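Local coordinates for protein glycerol dehydratase (Clostridium butyricum, PDB 1R9D) that probably acts as a B12-independent, glycyl-radical lyase that removes water from glycerol, at residues 262-267 with 290-295; 639-644 with 760-765; 697-702 with 730-735. All coordinates share one frame; numbering follows the deposited sequence.

Contact 1: 262-267 with 290-295; sequences EACQLF and QYMYPY
Met292 meets Ala263 and Cys264, and Tyr295 meets Ala263, where two helices of the α-helical shell pack roughly antiparallel: the axes of 262-267 and 290-295 run at 146° and come no closer than 10.2 Å. Met292 does most of the bridging. Its CB points at the opposite helix, and chi1 of -68° sets CG beside its own backbone N; further bends about CB-CG and CG-SD lower the chain onto that helix. CB and CG meet nothing closely on 262-267 and serve as the span, while Met292 SD passes 4.4 Å from Ala263 CB. Met292 CE then settles against the backbone of the opposite helix, 3.7 Å from Cys264 N and 3.8 Å from Ala263 C, with Cys264 SG at its flank. Small Ala263 probably lets the methyl come so near, and its own CB sits over one face of the Tyr295 ring in a CH-pi contact, 4.1 Å from the ring centroid. Leu173 of helix 169-190 also touches Met292, Tyr295 and Tyr291. Pro294, which has no N-H to give, lies where helix 290-295 is kinked, and Tyr295 N makes a weak bond to Met292 O. At the other end Phe267 and Tyr291 cross at about a right angle. The phenol oxygen of Tyr291 is held by a hydrogen bond to Pro285 O, and it rests 3.4 Å from Phe267 CE1.

Contact 2: 639-644 with 760-765; sequences LYPSSI and RVAGYS
Ala762 presses its methyl on the backbone of Ser642, CB lying 3.2 Å from the carbonyl O, and Pro641 CD closes on the same methyl. Beside this packing a water spans the gap, accepting from Ser642 N at 2.8 Å and donating to Ala762 O at 2.6 Å; no direct hydrogen bond joins the two segments. Farther along, Tyr764 brings its CE2 to 4.0 Å from Ser642 OG and its OH to 3.7 Å from Ser643 CB. The polar ends are held by other partners: Ser642 OG by His332 O, Ser643 OG by Lys331 O and Tyr764 OH by Gly334 O. The next shell fixes the two backbones. Pro641 to Ile644 form a type II' turn, closed by Ile644 N to Pro641 O, while Val761 N bonds Tyr764 O across the tight loop carrying Gly763, the predicted glycyl-radical site, unmodified here. Arg760 lays a guanidinium face against that loop, with Tyr764 N 3.4 Å above the guanidinium plane, over its centre, and Arg760 NH1 reaches Ser765 OG in that plane at 3.1 Å and 168°. A bound glycerol about 4 Å from the Ser642 side chain is consistent with an active-site lining. Around the contact, helix 773-781 touches Ser643 and Val761 through Ile775 and Ile779, and strands 449-452 and 543-551 cover the turn with Phe450 and Val551.

Contact 3: 697-702 with 730-735; sequences NGTLFN and KGFHVQ
A beta-alpha-beta crossover, strand 702-705 to helix 712-728 to strand 733-738, begins and returns here, with Phe701 and His733 joining the two parallel strands where they start. Phe701 lies opposite Val734 and uses both its backbone polar atoms. Phe701 O accepts from Gln735 N at 3.2 Å and also receives a CA-H...O contact from Val734 CA. Phe701 N, which in a regular parallel ladder would bond to His733 O, gives its hydrogen instead to His733 ND1, a straight bond of 3.2 Å and 171° lying in the imidazole plane. A side chain thus takes over a main-chain role just before the regular bridge, Asn702 with Gln735, begins. The Phe701 ring, with CG anti to the backbone N (chi1 -179°), runs alongside Val734, CD2 meeting CG2 at 3.7 Å. Toward Thr699 and Phe732, earlier in the chain, the segments stand farther apart, and a water fills in, bonded to Thr699 OG1 and accepting from His733 N at 2.9 Å; the same hydroxyl is hydrogen-bonded to His692 ND1. Thr699 N and O are buried without a partner in the model. Thr699 N and Gly698 CA lie over one face of Phe732, the CA in a CH-pi contact 4.1 Å from the ring centroid. On the other flank His733 meets Tyr406 and Val734 meets Tyr405, both of strand 404-407. Asn702 ND2 is hydrogen-bonded to Asp667 OD1. Such pairing is typical of the beta-alpha-beta crossover, here with 702-705 outermost within this chain in a mixed sheet.

All three contacts are buried, yet they differ in depth. Contact 1 lies about 23 Å from the centre of the chain, with tyrosines partly exposed, and joins two helices by apolar packing, with no hydrogen bond between its segments. Contacts 2 and 3 are about 29 Å from it, centre to centre, and belong together: contact 3 is nested in the chain between the segments of contact 2, and the two touch where Leu639 N approaches Gly698 O at 2.7 Å, a probable hydrogen bond, and where Leu700 packs near Gly763. Loop meets loop by packing and a bridging water in contact 2, whereas contact 3 adds direct backbone and imidazole bonds as its loops become sheet.

Contact 1: 262-267 with 290-295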
loop_
_atom_site.group_PDB
_atom_site.type_symbol
_atom_site.label_atom_id
_atom_site.label_comp_id
_atom_site.label_asym_id
_atom_site.label_seq_id
_atom_site.Cartn_x
_atom_site.Cartn_y
_atom_site.Cartn_z
ATOM N N GLU A 262 7.518 -3.547 -40.831
ATOM C CA GLU A 262 6.547 -3.644 -39.744
ATOM C C GLU A 262 7.247 -3.904 -38.409
ATOM O O GLU A 262 6.872 -3.333 -37.388
ATOM C CB GLU A 262 5.538 -4.762 -40.024
ATOM C CG GLU A 262 4.548 -4.433 -41.139
ATOM C CD GLU A 262 3.688 -5.618 -41.540
ATOM O OE1 GLU A 262 2.824 -5.451 -42.433
ATOM O OE2 GLU A 262 3.877 -6.719 -40.971
ATOM N N ALA A 263 8.261 -4.764 -38.423
ATOM C CA ALA A 263 9.007 -5.073 -37.203
ATOM C C ALA A 263 9.740 -3.826 -36.702
ATOM O O ALA A 263 9.736 -3.536 -35.505
ATOM C CB ALA A 263 9.998 -6.205 -37.466
ATOM N N CYS A 264 10.357 -3.081 -37.617
ATOM C CA CYS A 264 11.078 -1.861 -37.243
ATOM C C CYS A 264 10.159 -0.801 -36.644
ATOM O O CYS A 264 10.507 -0.142 -35.662
ATOM C CB CYS A 264 11.803 -1.263 -38.459
ATOM S SG CYS A 264 13.261 -2.183 -39.006
ATOM N N GLN A 265 8.983 -0.624 -37.240
ATOM C CA GLN A 265 8.048 0.377 -36.742
ATOM C C GLN A 265 7.436 -0.021 -35.402
ATOM O O GLN A 265 7.289 0.815 -34.517
ATOM C CB GLN A 265 6.933 0.631 -37.759
ATOM C CG GLN A 265 5.932 1.683 -37.293
ATOM C CD GLN A 265 6.558 3.056 -37.123
ATOM O OE1 GLN A 265 6.833 3.755 -38.103
ATOM N NE2 GLN A 265 6.792 3.448 -35.879
ATOM N N LEU A 266 7.080 -1.293 -35.253
ATOM C CA LEU A 266 6.488 -1.760 -34.003
ATOM C C LEU A 266 7.532 -1.700 -32.886
ATOM O O LEU A 266 7.220 -1.361 -31.740
ATOM C CB LEU A 266 5.947 -3.187 -34.168
ATOM C CG LEU A 266 5.278 -3.822 -32.940
ATOM C CD1 LEU A 266 4.271 -2.863 -32.324
ATOM C CD2 LEU A 266 4.603 -5.118 -33.354
ATOM N N PHE A 267 8.777 -2.021 -33.228
ATOM C CA PHE A 267 9.859 -1.959 -32.250
ATOM C C PHE A 267 9.913 -0.549 -31.670
ATOM O O PHE A 267 9.928 -0.369 -30.455
ATOM C CB PHE A 267 11.209 -2.270 -32.901
ATOM C CG PHE A 267 12.384 -1.825 -32.080
ATOM C CD1 PHE A 267 12.809 -2.571 -30.983
ATOM C CD2 PHE A 267 13.029 -0.624 -32.365
ATOM C CE1 PHE A 267 13.857 -2.121 -30.183
ATOM C CE2 PHE A 267 14.074 -0.167 -31.573
ATOM C CZ PHE A 267 14.488 -0.922 -30.475
ATOM N N GLN A 290 19.360 -10.319 -32.589
ATOM C CA GLN A 290 18.752 -11.624 -32.390
ATOM C C GLN A 290 17.240 -11.655 -32.615
ATOM O O GLN A 290 16.733 -12.596 -33.228
ATOM C CB GLN A 290 19.088 -12.144 -30.993
ATOM C CG GLN A 290 20.593 -12.279 -30.757
ATOM C CD GLN A 290 21.267 -13.165 -31.793
ATOM O OE1 GLN A 290 20.860 -14.306 -32.003
ATOM N NE2 GLN A 290 22.305 -12.642 -32.445
ATOM N N TYR A 291 16.512 -10.652 -32.134
ATOM C CA TYR A 291 15.065 -10.666 -32.343
ATOM C C TYR A 291 14.606 -9.988 -33.633
ATOM O O TYR A 291 13.471 -10.179 -34.064
ATOM C CB TYR A 291 14.311 -10.091 -31.124
ATOM C CG TYR A 291 14.693 -8.699 -30.660
ATOM C CD1 TYR A 291 14.308 -7.563 -31.374
ATOM C CD2 TYR A 291 15.411 -8.516 -29.475
ATOM C CE1 TYR A 291 14.625 -6.278 -30.918
ATOM C CE2 TYR A 291 15.736 -7.238 -29.012
ATOM C CZ TYR A 291 15.342 -6.125 -29.737
ATOM O OH TYR A 291 15.673 -4.866 -29.286
ATOM N N MET A 292 15.482 -9.213 -34.265
ATOM C CA MET A 292 15.104 -8.547 -35.511
ATOM C C MET A 292 15.486 -9.357 -36.746
ATOM O O MET A 292 14.849 -9.230 -37.794
ATOM C CB MET A 292 15.748 -7.161 -35.612
ATOM C CG MET A 292 15.239 -6.139 -34.608
ATOM S SD MET A 292 13.450 -5.844 -34.715
ATOM C CE MET A 292 13.361 -4.691 -36.114
ATOM N N TYR A 293 16.509 -10.198 -36.626
ATOM C CA TYR A 293 16.967 -10.992 -37.763
ATOM C C TYR A 293 15.894 -11.869 -38.419
ATOM O O TYR A 293 15.808 -11.931 -39.648
ATOM C CB TYR A 293 18.166 -11.862 -37.364
ATOM C CG TYR A 293 18.663 -12.737 -38.494
ATOM C CD1 TYR A 293 19.264 -12.178 -39.621
ATOM C CD2 TYR A 293 18.491 -14.117 -38.455
ATOM C CE1 TYR A 293 19.678 -12.977 -40.684
ATOM C CE2 TYR A 293 18.897 -14.924 -39.511
ATOM C CZ TYR A 293 19.489 -14.349 -40.623
ATOM O OH TYR A 293 19.873 -15.148 -41.675
ATOM N N PRO A 294 15.072 -12.564 -37.616
ATOM C CA PRO A 294 14.034 -13.411 -38.213
ATOM C C PRO A 294 13.120 -12.665 -39.188
ATOM O O PRO A 294 12.733 -13.208 -40.219
ATOM C CB PRO A 294 13.290 -13.943 -36.995
ATOM C CG PRO A 294 14.394 -14.079 -35.985
ATOM C CD PRO A 294 15.140 -12.773 -36.157
ATOM N N TYR A 295 12.780 -11.424 -38.865
ATOM C CA TYR A 295 11.919 -10.637 -39.740
ATOM C C TYR A 295 12.657 -10.215 -41.006
ATOM O O TYR A 295 12.060 -10.124 -42.079
ATOM C CB TYR A 295 11.377 -9.416 -38.993
ATOM C CG TYR A 295 10.514 -9.798 -37.811
ATOM C CD1 TYR A 295 11.074 -10.014 -36.554
ATOM C CD2 TYR A 295 9.141 -10.011 -37.966
ATOM C CE1 TYR A 295 10.292 -10.439 -35.479
ATOM C CE2 TYR A 295 8.351 -10.437 -36.897
ATOM C CZ TYR A 295 8.934 -10.653 -35.658
ATOM O OH TYR A 295 8.165 -11.105 -34.609
#

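Contact 2: 639-644 with 760-765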
loop_
_atom_site.group_PDB
_atom_site.type_symbol
_atom_site.label_atom_id
_atom_site.label_comp_id
_atom_site.label_asym_id
_atom_site.label_seq_id
_atom_site.Cartn_x
_atom_site.Cartn_y
_atom_site.Cartn_z
ATOM N N LEU A 639 31.252 -1.264 -10.812
ATOM C CA LEU A 639 32.368 -0.326 -10.723
ATOM C C LEU A 639 32.451 0.494 -12.014
ATOM O O LEU A 639 33.274 0.215 -12.880
ATOM C CB LEU A 639 33.688 -1.088 -10.495
ATOM C CG LEU A 639 33.807 -1.933 -9.217
ATOM C CD1 LEU A 639 35.024 -2.832 -9.323
ATOM C CD2 LEU A 639 33.901 -1.033 -7.984
ATOM N N TYR A 640 31.564 1.481 -12.148
ATOM C CA TYR A 640 31.541 2.364 -13.321
ATOM C C TYR A 640 31.134 3.755 -12.832
ATOM O O TYR A 640 30.484 3.882 -11.793
ATOM C CB TYR A 640 30.614 1.817 -14.413
ATOM C CG TYR A 640 29.135 1.768 -14.100
ATOM C CD1 TYR A 640 28.340 2.907 -14.217
ATOM C CD2 TYR A 640 28.518 0.565 -13.757
ATOM C CE1 TYR A 640 26.958 2.849 -14.007
ATOM C CE2 TYR A 640 27.142 0.493 -13.544
ATOM C CZ TYR A 640 26.369 1.633 -13.671
ATOM O OH TYR A 640 25.009 1.553 -13.471
ATOM N N PRO A 641 31.479 4.816 -13.584
ATOM C CA PRO A 641 31.105 6.124 -13.054
ATOM C C PRO A 641 30.251 7.094 -13.858
ATOM O O PRO A 641 29.943 8.173 -13.352
ATOM C CB PRO A 641 32.463 6.746 -12.825
ATOM C CG PRO A 641 33.140 6.397 -14.156
ATOM C CD PRO A 641 32.641 4.957 -14.483
ATOM N N SER A 642 29.885 6.747 -15.083
ATOM C CA SER A 642 29.153 7.697 -15.923
ATOM C C SER A 642 30.113 8.899 -15.970
ATOM O O SER A 642 31.278 8.729 -16.332
ATOM C CB SER A 642 27.820 8.094 -15.289
ATOM O OG SER A 642 27.055 8.862 -16.208
ATOM N N SER A 643 29.661 10.097 -15.602
ATOM C CA SER A 643 30.564 11.253 -15.603
ATOM C C SER A 643 30.793 11.785 -14.186
ATOM O O SER A 643 31.385 12.851 -14.006
ATOM C CB SER A 643 30.013 12.383 -16.495
ATOM O OG SER A 643 28.768 12.893 -16.027
ATOM N N ILE A 644 30.361 11.025 -13.182
ATOM C CA ILE A 644 30.468 11.465 -11.796
ATOM C C ILE A 644 31.860 11.484 -11.164
ATOM O O ILE A 644 32.038 12.074 -10.100
ATOM C CB ILE A 644 29.513 10.650 -10.880
ATOM C CG1 ILE A 644 29.137 11.480 -9.647
ATOM C CG2 ILE A 644 30.185 9.353 -10.427
ATOM C CD1 ILE A 644 28.019 10.870 -8.808
ATOM N N ARG A 760 33.860 9.398 -26.562
ATOM C CA ARG A 760 33.467 8.421 -25.555
ATOM C C ARG A 760 33.719 9.002 -24.168
ATOM O O ARG A 760 34.819 9.481 -23.883
ATOM C CB ARG A 760 34.296 7.145 -25.711
ATOM C CG ARG A 760 33.759 5.967 -24.939
ATOM C CD ARG A 760 32.402 5.581 -25.490
ATOM N NE ARG A 760 31.904 4.349 -24.907
ATOM C CZ ARG A 760 30.770 3.760 -25.267
ATOM N NH1 ARG A 760 30.010 4.297 -26.214
ATOM N NH2 ARG A 760 30.404 2.629 -24.687
ATOM N N VAL A 761 32.704 8.972 -23.311
ATOM C CA VAL A 761 32.851 9.463 -21.951
ATOM C C VAL A 761 33.159 8.238 -21.080
ATOM O O VAL A 761 34.321 7.974 -20.772
ATOM C CB VAL A 761 31.562 10.174 -21.463
ATOM C CG1 VAL A 761 31.770 10.723 -20.062
ATOM C CG2 VAL A 761 31.206 11.317 -22.413
ATOM N N ALA A 762 32.130 7.479 -20.708
ATOM C CA ALA A 762 32.322 6.273 -19.899
ATOM C C ALA A 762 31.102 5.366 -20.011
ATOM O O ALA A 762 30.131 5.534 -19.279
ATOM C CB ALA A 762 32.570 6.649 -18.436
ATOM N N GLY A 763 31.154 4.404 -20.930
ATOM C CA GLY A 763 30.031 3.504 -21.116
ATOM C C GLY A 763 29.033 4.085 -22.102
ATOM O O GLY A 763 28.014 3.465 -22.422
ATOM N N TYR A 764 29.334 5.286 -22.587
ATOM C CA TYR A 764 28.471 5.962 -23.548
ATOM C C TYR A 764 29.268 7.030 -24.270
ATOM O O TYR A 764 30.284 7.508 -23.763
ATOM C CB TYR A 764 27.276 6.620 -22.847
ATOM C CG TYR A 764 27.596 7.847 -22.001
ATOM C CD1 TYR A 764 27.239 9.134 -22.429
ATOM C CD2 TYR A 764 28.203 7.721 -20.754
ATOM C CE1 TYR A 764 27.473 10.254 -21.621
ATOM C CE2 TYR A 764 28.444 8.833 -19.946
ATOM C CZ TYR A 764 28.072 10.095 -20.382
ATOM O OH TYR A 764 28.272 11.180 -19.558
ATOM N N SER A 765 28.798 7.398 -25.456
ATOM C CA SER A 765 29.446 8.433 -26.244
ATOM C C SER A 765 28.580 9.683 -26.163
ATOM O O SER A 765 27.407 9.610 -25.787
ATOM C CB SER A 765 29.601 7.977 -27.695
ATOM O OG SER A 765 30.505 6.883 -27.788
HETATM O O HOH W 1 29.827 4.560 -16.879
#

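Contact 3: 697-702 with 730-735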
loop_
_atom_site.group_PDB
_atom_site.type_symbol
_atom_site.label_atom_id
_atom_site.label_comp_id
_atom_site.label_asym_id
_atom_site.label_seq_id
_atom_site.Cartn_x
_atom_site.Cartn_y
_atom_site.Cartn_z
ATOM N N ASN A 697 27.402 -6.277 -11.462
ATOM C CA ASN A 697 26.574 -5.215 -12.004
ATOM C C ASN A 697 27.421 -4.503 -13.055
ATOM O O ASN A 697 26.985 -3.531 -13.672
ATOM C CB ASN A 697 26.121 -4.237 -10.922
ATOM C CG ASN A 697 24.953 -3.383 -11.378
ATOM O OD1 ASN A 697 23.984 -3.902 -11.935
ATOM N ND2 ASN A 697 25.032 -2.073 -11.142
ATOM N N GLY A 698 28.644 -4.997 -13.242
ATOM C CA GLY A 698 29.529 -4.452 -14.259
ATOM C C GLY A 698 30.701 -3.568 -13.860
ATOM O O GLY A 698 30.644 -2.836 -12.879
ATOM N N THR A 699 31.778 -3.656 -14.632
ATOM C CA THR A 699 32.960 -2.829 -14.400
ATOM C C THR A 699 33.270 -2.173 -15.739
ATOM O O THR A 699 33.008 -2.753 -16.793
ATOM C CB THR A 699 34.180 -3.660 -13.925
ATOM O OG1 THR A 699 34.674 -4.459 -15.004
ATOM C CG2 THR A 699 33.787 -4.569 -12.767
ATOM N N LEU A 700 33.824 -0.965 -15.703
ATOM C CA LEU A 700 34.107 -0.232 -16.931
ATOM C C LEU A 700 35.583 0.130 -17.095
ATOM O O LEU A 700 36.187 0.738 -16.212
ATOM C CB LEU A 700 33.245 1.033 -16.954
ATOM C CG LEU A 700 33.223 1.921 -18.202
ATOM C CD1 LEU A 700 31.867 2.580 -18.309
ATOM C CD2 LEU A 700 34.324 2.961 -18.119
ATOM N N PHE A 701 36.143 -0.227 -18.245
ATOM C CA PHE A 701 37.548 0.040 -18.535
ATOM C C PHE A 701 37.710 0.893 -19.800
ATOM O O PHE A 701 37.344 0.467 -20.891
ATOM C CB PHE A 701 38.278 -1.306 -18.665
ATOM C CG PHE A 701 39.755 -1.194 -18.946
ATOM C CD1 PHE A 701 40.483 -0.077 -18.542
ATOM C CD2 PHE A 701 40.425 -2.235 -19.581
ATOM C CE1 PHE A 701 41.864 -0.000 -18.769
ATOM C CE2 PHE A 701 41.809 -2.170 -19.810
ATOM C CZ PHE A 701 42.523 -1.051 -19.403
ATOM N N ASN A 702 38.248 2.101 -19.632
ATOM C CA ASN A 702 38.474 3.034 -20.743
ATOM C C ASN A 702 39.938 3.075 -21.155
ATOM O O ASN A 702 40.825 3.111 -20.301
ATOM C CB ASN A 702 38.128 4.475 -20.344
ATOM C CG ASN A 702 36.700 4.869 -20.658
ATOM O OD1 ASN A 702 36.160 4.538 -21.715
ATOM N ND2 ASN A 702 36.092 5.621 -19.747
ATOM N N LYS A 730 40.352 -12.625 -17.976
ATOM C CA LYS A 730 39.111 -12.436 -17.232
ATOM C C LYS A 730 38.645 -11.003 -17.013
ATOM O O LYS A 730 38.017 -10.701 -15.999
ATOM C CB LYS A 730 39.183 -13.172 -15.884
ATOM C CG LYS A 730 39.482 -14.667 -16.018
ATOM C CD LYS A 730 38.493 -15.347 -16.946
ATOM C CE LYS A 730 38.811 -16.826 -17.128
ATOM N NZ LYS A 730 37.889 -17.438 -18.125
ATOM N N GLY A 731 38.953 -10.120 -17.960
ATOM C CA GLY A 731 38.486 -8.748 -17.864
ATOM C C GLY A 731 37.015 -8.771 -18.251
ATOM O O GLY A 731 36.588 -9.665 -18.985
ATOM N N PHE A 732 36.252 -7.785 -17.785
ATOM C CA PHE A 732 34.808 -7.706 -18.024
ATOM C C PHE A 732 34.403 -6.945 -19.290
ATOM O O PHE A 732 33.616 -7.436 -20.110
ATOM C CB PHE A 732 34.160 -7.029 -16.809
ATOM C CG PHE A 732 32.668 -7.200 -16.717
ATOM C CD1 PHE A 732 32.117 -8.103 -15.811
ATOM C CD2 PHE A 732 31.811 -6.427 -17.498
ATOM C CE1 PHE A 732 30.732 -8.233 -15.677
ATOM C CE2 PHE A 732 30.422 -6.550 -17.374
ATOM C CZ PHE A 732 29.884 -7.454 -16.461
ATOM N N HIS A 733 34.936 -5.737 -19.427
ATOM C CA HIS A 733 34.608 -4.862 -20.548
ATOM C C HIS A 733 35.747 -3.905 -20.885
ATOM O O HIS A 733 36.571 -3.590 -20.034
ATOM C CB HIS A 733 33.349 -4.048 -20.184
ATOM C CG HIS A 733 33.337 -2.651 -20.735
ATOM N ND1 HIS A 733 34.122 -1.637 -20.227
ATOM C CD2 HIS A 733 32.654 -2.111 -21.772
ATOM C CE1 HIS A 733 33.925 -0.535 -20.928
ATOM N NE2 HIS A 733 33.039 -0.794 -21.873
ATOM N N VAL A 734 35.784 -3.452 -22.136
ATOM C CA VAL A 734 36.775 -2.476 -22.560
ATOM C C VAL A 734 36.207 -1.703 -23.756
ATOM O O VAL A 734 35.414 -2.236 -24.533
ATOM C CB VAL A 734 38.137 -3.148 -22.915
ATOM C CG1 VAL A 734 38.015 -3.976 -24.184
ATOM C CG2 VAL A 734 39.225 -2.078 -23.046
ATOM N N GLN A 735 36.584 -0.435 -23.876
ATOM C CA GLN A 735 36.112 0.398 -24.978
ATOM C C GLN A 735 37.219 1.400 -25.275
ATOM O O GLN A 735 38.040 1.684 -24.401
ATOM C CB GLN A 735 34.824 1.110 -24.579
ATOM C CG GLN A 735 34.974 2.020 -23.383
ATOM C CD GLN A 735 33.645 2.452 -22.813
ATOM O OE1 GLN A 735 33.571 3.412 -22.041
ATOM N NE2 GLN A 735 32.583 1.737 -23.173
HETATM O O HOH W 2 36.390 -4.278 -17.364
#